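Protein Pcdhgb2 (Mus musculus, PDB 5SZR) is a clustered gamma-protocadherin of the cell surface that binds calcium and probably mediates cell adhesion, perhaps helping to establish specific neuronal connections in the brain. Local coordinates at residues Leu173-Val186 against Ser197-Asn211. Residues are numbered along the deposited sequence; the frame is centred on the assembly and turned at random.
With CA (calcium ion), chain N; CA (calcium ion), chain M; CA (calcium ion), chain O; NAG (2-acetamido-2-deoxy-beta-D-glucopyranose), chain D.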
loop_
_atom_site.group_PDB
_atom_site.type_symbol
_atom_site.label_atom_id
_atom_site.label_comp_id
_atom_site.label_asym_id
_atom_site.label_seq_id
_atom_site.Cartn_x
_atom_site.Cartn_y
_atom_site.Cartn_z
ATOM N N LEU A 173 -0.692 -4.194 15.158
ATOM C CA LEU A 173 -1.537 -3.855 14.028
ATOM C C LEU A 173 -0.689 -3.397 12.846
ATOM O O LEU A 173 0.509 -3.130 12.968
ATOM C CB LEU A 173 -2.543 -2.782 14.431
ATOM C CG LEU A 173 -3.451 -3.211 15.596
ATOM C CD1 LEU A 173 -4.087 -2.010 16.275
ATOM C CD2 LEU A 173 -4.518 -4.180 15.113
ATOM N N ASP A 174 -1.329 -3.317 11.676
ATOM C CA ASP A 174 -0.636 -2.884 10.464
ATOM C C ASP A 174 -1.699 -2.412 9.475
ATOM O O ASP A 174 -2.391 -3.237 8.871
ATOM C CB ASP A 174 0.214 -4.003 9.881
ATOM C CG ASP A 174 0.949 -3.582 8.617
ATOM O OD1 ASP A 174 1.016 -2.369 8.333
ATOM O OD2 ASP A 174 1.466 -4.469 7.906
ATOM N N ARG A 175 -1.805 -1.090 9.310
ATOM C CA ARG A 175 -2.797 -0.532 8.395
ATOM C C ARG A 175 -2.563 -1.012 6.971
ATOM O O ARG A 175 -3.519 -1.265 6.227
ATOM C CB ARG A 175 -2.768 0.994 8.445
ATOM C CG ARG A 175 -3.921 1.641 7.699
ATOM C CD ARG A 175 -3.602 3.063 7.296
ATOM N NE ARG A 175 -2.581 3.111 6.252
ATOM C CZ ARG A 175 -2.842 2.998 4.953
ATOM N NH1 ARG A 175 -4.088 2.829 4.540
ATOM N NH2 ARG A 175 -1.856 3.055 4.065
ATOM N N GLU A 176 -1.296 -1.144 6.571
ATOM C CA GLU A 176 -0.987 -1.552 5.207
ATOM C C GLU A 176 -1.463 -2.969 4.903
ATOM O O GLU A 176 -1.647 -3.308 3.729
ATOM C CB GLU A 176 0.517 -1.414 4.952
ATOM C CG GLU A 176 0.977 0.020 4.665
ATOM C CD GLU A 176 0.981 0.915 5.897
ATOM O OE1 GLU A 176 1.405 0.449 6.976
ATOM O OE2 GLU A 176 0.562 2.089 5.789
ATOM N N ALA A 177 -1.687 -3.796 5.925
ATOM C CA ALA A 177 -2.205 -5.148 5.738
ATOM C C ALA A 177 -3.713 -5.232 5.953
ATOM O O ALA A 177 -4.424 -5.793 5.113
ATOM C CB ALA A 177 -1.483 -6.125 6.673
ATOM N N ILE A 178 -4.217 -4.692 7.061
ATOM C CA ILE A 178 -5.652 -4.674 7.347
ATOM C C ILE A 178 -6.055 -3.281 7.816
ATOM O O ILE A 178 -5.733 -2.892 8.948
ATOM C CB ILE A 178 -6.037 -5.725 8.399
ATOM C CG1 ILE A 178 -5.728 -7.135 7.898
ATOM C CG2 ILE A 178 -7.507 -5.594 8.744
ATOM C CD1 ILE A 178 -5.839 -8.192 8.968
ATOM N N PRO A 179 -6.753 -2.502 6.992
ATOM C CA PRO A 179 -7.057 -1.117 7.372
ATOM C C PRO A 179 -8.333 -0.963 8.185
ATOM O O PRO A 179 -8.510 0.058 8.856
ATOM C CB PRO A 179 -7.174 -0.408 6.017
ATOM C CG PRO A 179 -7.661 -1.468 5.093
ATOM C CD PRO A 179 -7.052 -2.766 5.572
ATOM N N GLU A 180 -9.222 -1.958 8.140
ATOM C CA GLU A 180 -10.520 -1.874 8.799
ATOM C C GLU A 180 -10.858 -3.209 9.449
ATOM O O GLU A 180 -10.491 -4.272 8.945
ATOM C CB GLU A 180 -11.618 -1.476 7.802
ATOM C CG GLU A 180 -12.892 -0.948 8.430
ATOM C CD GLU A 180 -13.940 -0.594 7.390
ATOM O OE1 GLU A 180 -14.833 -1.430 7.130
ATOM O OE2 GLU A 180 -13.859 0.516 6.820
ATOM N N TYR A 181 -11.569 -3.147 10.577
ATOM C CA TYR A 181 -11.955 -4.335 11.330
ATOM C C TYR A 181 -13.427 -4.276 11.706
ATOM O O TYR A 181 -13.926 -3.232 12.137
ATOM C CB TYR A 181 -11.140 -4.484 12.619
ATOM C CG TYR A 181 -9.729 -4.984 12.444
ATOM C CD1 TYR A 181 -9.477 -6.308 12.115
ATOM C CD2 TYR A 181 -8.644 -4.141 12.646
ATOM C CE1 TYR A 181 -8.182 -6.770 11.971
ATOM C CE2 TYR A 181 -7.348 -4.594 12.503
ATOM C CZ TYR A 181 -7.125 -5.908 12.169
ATOM O OH TYR A 181 -5.838 -6.360 12.032
ATOM N N ASN A 182 -14.116 -5.407 11.567
ATOM C CA ASN A 182 -15.465 -5.589 12.098
ATOM C C ASN A 182 -15.389 -6.632 13.209
ATOM O O ASN A 182 -15.184 -7.821 12.939
ATOM C CB ASN A 182 -16.446 -6.004 11.004
ATOM C CG ASN A 182 -17.033 -4.816 10.263
ATOM O OD1 ASN A 182 -17.097 -3.710 10.799
ATOM N ND2 ASN A 182 -17.469 -5.040 9.025
ATOM N N VAL A 183 -15.547 -6.187 14.453
ATOM C CA VAL A 183 -15.399 -7.039 15.628
ATOM C C VAL A 183 -16.779 -7.281 16.221
ATOM O O VAL A 183 -17.451 -6.337 16.658
ATOM C CB VAL A 183 -14.453 -6.411 16.664
ATOM C CG1 VAL A 183 -14.208 -7.369 17.817
ATOM C CG2 VAL A 183 -13.138 -6.016 16.002
ATOM N N THR A 184 -17.198 -8.545 16.239
ATOM C CA THR A 184 -18.504 -8.944 16.750
ATOM C C THR A 184 -18.357 -9.478 18.170
ATOM O O THR A 184 -17.667 -10.480 18.392
ATOM C CB THR A 184 -19.144 -10.002 15.851
ATOM O OG1 THR A 184 -19.514 -9.412 14.599
ATOM C CG2 THR A 184 -20.381 -10.587 16.517
ATOM N N ILE A 185 -19.004 -8.815 19.122
ATOM C CA ILE A 185 -19.008 -9.237 20.517
ATOM C C ILE A 185 -20.365 -9.863 20.820
ATOM O O ILE A 185 -21.408 -9.236 20.599
ATOM C CB ILE A 185 -18.713 -8.060 21.459
ATOM C CG1 ILE A 185 -17.270 -7.587 21.272
ATOM C CG2 ILE A 185 -18.984 -8.455 22.907
ATOM C CD1 ILE A 185 -16.879 -6.444 22.172
ATOM N N VAL A 186 -20.355 -11.097 21.320
ATOM C CA VAL A 186 -21.571 -11.861 21.583
ATOM C C VAL A 186 -21.733 -12.016 23.089
ATOM O O VAL A 186 -20.770 -12.340 23.794
ATOM C CB VAL A 186 -21.534 -13.235 20.892
ATOM C CG1 VAL A 186 -22.808 -14.015 21.187
ATOM C CG2 VAL A 186 -21.342 -13.070 19.392
ATOM N N SER A 197 -27.413 -11.983 22.402
ATOM C CA SER A 197 -27.395 -10.871 21.459
ATOM C C SER A 197 -25.946 -10.572 21.097
ATOM O O SER A 197 -25.014 -11.122 21.688
ATOM C CB SER A 197 -28.070 -9.623 22.035
ATOM O OG SER A 197 -27.239 -9.001 23.000
ATOM N N ASN A 198 -25.752 -9.685 20.120
ATOM C CA ASN A 198 -24.401 -9.338 19.697
ATOM C C ASN A 198 -24.353 -7.899 19.199
ATOM O O ASN A 198 -25.377 -7.306 18.847
ATOM C CB ASN A 198 -23.878 -10.307 18.621
ATOM C CG ASN A 198 -24.703 -10.283 17.339
ATOM O OD1 ASN A 198 -24.959 -9.226 16.760
ATOM N ND2 ASN A 198 -25.107 -11.462 16.882
ATOM N N VAL A 199 -23.139 -7.345 19.177
ATOM C CA VAL A 199 -22.880 -6.015 18.638
ATOM C C VAL A 199 -21.598 -6.067 17.815
ATOM O O VAL A 199 -20.633 -6.744 18.187
ATOM C CB VAL A 199 -22.769 -4.942 19.742
ATOM C CG1 VAL A 199 -24.113 -4.731 20.424
ATOM C CG2 VAL A 199 -21.702 -5.323 20.757
ATOM N N ILE A 200 -21.592 -5.348 16.699
ATOM C CA ILE A 200 -20.454 -5.304 15.789
ATOM C C ILE A 200 -19.759 -3.962 15.968
ATOM O O ILE A 200 -20.369 -2.907 15.757
ATOM C CB ILE A 200 -20.887 -5.521 14.333
ATOM C CG1 ILE A 200 -21.585 -6.879 14.202
ATOM C CG2 ILE A 200 -19.689 -5.423 13.402
ATOM C CD1 ILE A 200 -22.174 -7.141 12.844
ATOM N N ILE A 201 -18.497 -4.004 16.379
ATOM C CA ILE A 201 -17.675 -2.811 16.532
ATOM C C ILE A 201 -16.797 -2.695 15.297
ATOM O O ILE A 201 -16.021 -3.608 14.992
ATOM C CB ILE A 201 -16.816 -2.871 17.804
ATOM C CG1 ILE A 201 -17.685 -3.145 19.031
ATOM C CG2 ILE A 201 -16.034 -1.580 17.977
ATOM C CD1 ILE A 201 -16.898 -3.238 20.310
ATOM N N THR A 202 -16.923 -1.577 14.587
ATOM C CA THR A 202 -16.094 -1.301 13.423
ATOM C C THR A 202 -14.872 -0.500 13.850
ATOM O O THR A 202 -15.001 0.525 14.528
ATOM C CB THR A 202 -16.884 -0.539 12.359
ATOM O OG1 THR A 202 -17.893 -1.397 11.807
ATOM C CG2 THR A 202 -15.960 -0.063 11.245
ATOM N N LEU A 203 -13.693 -0.972 13.458
ATOM C CA LEU A 203 -12.430 -0.338 13.814
ATOM C C LEU A 203 -11.753 0.222 12.572
ATOM O O LEU A 203 -11.550 -0.499 11.586
ATOM C CB LEU A 203 -11.499 -1.328 14.519
ATOM C CG LEU A 203 -12.045 -1.850 15.847
ATOM C CD1 LEU A 203 -11.019 -2.736 16.542
ATOM C CD2 LEU A 203 -12.452 -0.682 16.728
ATOM N N HIS A 204 -11.413 1.503 12.624
ATOM C CA HIS A 204 -10.644 2.163 11.581
ATOM C C HIS A 204 -9.205 2.292 12.061
ATOM O O HIS A 204 -8.951 2.900 13.105
ATOM C CB HIS A 204 -11.234 3.532 11.255
ATOM C CG HIS A 204 -12.530 3.466 10.509
ATOM N ND1 HIS A 204 -12.897 2.374 9.753
ATOM C CD2 HIS A 204 -13.545 4.356 10.404
ATOM C CE1 HIS A 204 -14.082 2.594 9.214
ATOM N NE2 HIS A 204 -14.498 3.789 9.593
ATOM N N ILE A 205 -8.275 1.708 11.314
ATOM C CA ILE A 205 -6.861 1.752 11.665
ATOM C C ILE A 205 -6.235 2.951 10.965
ATOM O O ILE A 205 -6.227 3.019 9.731
ATOM C CB ILE A 205 -6.144 0.452 11.272
ATOM C CG1 ILE A 205 -6.847 -0.765 11.885
ATOM C CG2 ILE A 205 -4.688 0.506 11.700
ATOM C CD1 ILE A 205 -6.786 -0.819 13.396
ATOM N N SER A 206 -5.720 3.899 11.746
ATOM C CA SER A 206 -5.122 5.104 11.187
ATOM C C SER A 206 -3.642 4.879 10.870
ATOM O O SER A 206 -2.986 3.992 11.424
ATOM C CB SER A 206 -5.291 6.287 12.144
ATOM O OG SER A 206 -4.696 6.017 13.398
ATOM N N ASP A 207 -3.119 5.706 9.971
ATOM C CA ASP A 207 -1.794 5.489 9.404
ATOM C C ASP A 207 -0.698 6.120 10.253
ATOM O O ASP A 207 -0.885 7.178 10.860
ATOM C CB ASP A 207 -1.719 6.044 7.979
ATOM C CG ASP A 207 -0.373 5.774 7.314
ATOM O OD1 ASP A 207 -0.024 4.586 7.139
ATOM O OD2 ASP A 207 0.328 6.746 6.955
ATOM N N VAL A 208 0.449 5.450 10.283
ATOM C CA VAL A 208 1.692 5.947 10.856
ATOM C C VAL A 208 2.756 5.854 9.767
ATOM O O VAL A 208 2.682 4.994 8.882
ATOM C CB VAL A 208 2.085 5.141 12.119
ATOM C CG1 VAL A 208 3.488 5.480 12.593
ATOM C CG2 VAL A 208 1.082 5.396 13.235
ATOM N N ASN A 209 3.727 6.767 9.802
ATOM C CA ASN A 209 4.809 6.753 8.818
ATOM C C ASN A 209 5.818 5.683 9.220
ATOM O O ASN A 209 6.864 5.954 9.815
ATOM C CB ASN A 209 5.467 8.123 8.703
ATOM C CG ASN A 209 6.461 8.191 7.554
ATOM O OD1 ASN A 209 6.351 7.444 6.583
ATOM N ND2 ASN A 209 7.436 9.089 7.661
ATOM N N ASP A 210 5.500 4.434 8.874
ATOM C CA ASP A 210 6.386 3.314 9.177
ATOM C C ASP A 210 6.898 2.617 7.919
ATOM O O ASP A 210 7.395 1.492 8.002
ATOM C CB ASP A 210 5.687 2.312 10.100
ATOM C CG ASP A 210 4.333 1.858 9.566
ATOM O OD1 ASP A 210 3.765 2.548 8.691
ATOM O OD2 ASP A 210 3.836 0.807 10.031
ATOM N N ASN A 211 6.805 3.264 6.757
ATOM C CA ASN A 211 7.287 2.689 5.504
ATOM C C ASN A 211 8.184 3.693 4.799
ATOM O O ASN A 211 7.755 4.811 4.498
ATOM C CB ASN A 211 6.127 2.284 4.593
ATOM C CG ASN A 211 5.394 1.058 5.095
ATOM O OD1 ASN A 211 5.814 -0.074 4.849
ATOM N ND2 ASN A 211 4.291 1.275 5.805
HETATM CA CA CA N . 1.810 3.207 7.556
HETATM CA CA CA M . 2.215 -0.455 8.951
HETATM CA CA CA O . 6.310 6.642 4.316
HETATM C C1 NAG D . -18.040 -3.977 8.228
HETATM C C2 NAG D . -17.391 -3.887 6.848
HETATM C C3 NAG D . -17.969 -2.704 6.082
HETATM C C4 NAG D . -19.484 -2.832 5.985
HETATM C C5 NAG D . -20.085 -2.965 7.387
HETATM C C6 NAG D . -21.579 -3.206 7.375
HETATM C C7 NAG D . -15.110 -4.720 6.496
HETATM C C8 NAG D . -13.648 -4.444 6.678
HETATM N N2 NAG D . -15.944 -3.777 6.945
HETATM O O3 NAG D . -17.384 -2.643 4.786
HETATM O O4 NAG D . -20.021 -1.693 5.317
HETATM O O5 NAG D . -19.486 -4.073 8.083
HETATM O O6 NAG D . -21.898 -4.472 6.813
HETATM O O7 NAG D . -15.517 -5.751 5.967
HETATM O O HOH W 1 2.720 -2.036 10.675
HETATM O O HOH W 2 4.042 -1.416 7.523
#
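Ile205 packs its CD1 against the ring edge of Tyr181, 3.9 Å from CD2, while its CG2 lies against CB of Arg175 and Leu173 crosses its end at about a right angle. The contact is the antiparallel hairpin of strands 180-189 and 196-206 in the second of this chain's four cadherin domains (EC4), with the calcium-binding linker to the next domain at one end. Backbone bonds pair Tyr181 with Leu203, Val183 with Ile201 and Ile185 with Val199; the side chains of these pairs face the sandwich core, where Ile132 of strand 128-135 meets Ile185 and Ile201. The other face carries a glycan: Asn182 ND2 is bonded to C1 of the N-acetylglucosamine. The amide is gripped from both ends, since Thr202 OG1 donates to Asn182 OD1 at 2.6 Å, nearly along the C=O axis. With CG anti to the backbone N (chi1 -162°) and the chain extended beyond it, Glu180 lies beside His204, and its OE1 accepts a hydrogen bond from the sugar N2 (2.6 Å).

Beyond the strands, Arg175 bends at CG-CD and its NE hydrogen-bonds Asp207 OD1 at 3.1 Å, part of a salt bridge with the two planes 84° apart; NH2 forms another with Glu176 OE2. An alanine here would remove both and would probably leave Glu176 OE2 and Asp207 OD1, 2.9 Å apart, more dependent on their shared calcium for balancing charge. That ion also takes the Val208 carbonyl, with Glu121 and Asp243 completing its shell and Asn247 of the next domain holding Asp207 OD2. Asp210, through OD1 and OD2, and Glu176 OE1 both bridge it to the calcium of Asp174. A third calcium binds Asn209 OD1 and the backbone O of Asn211.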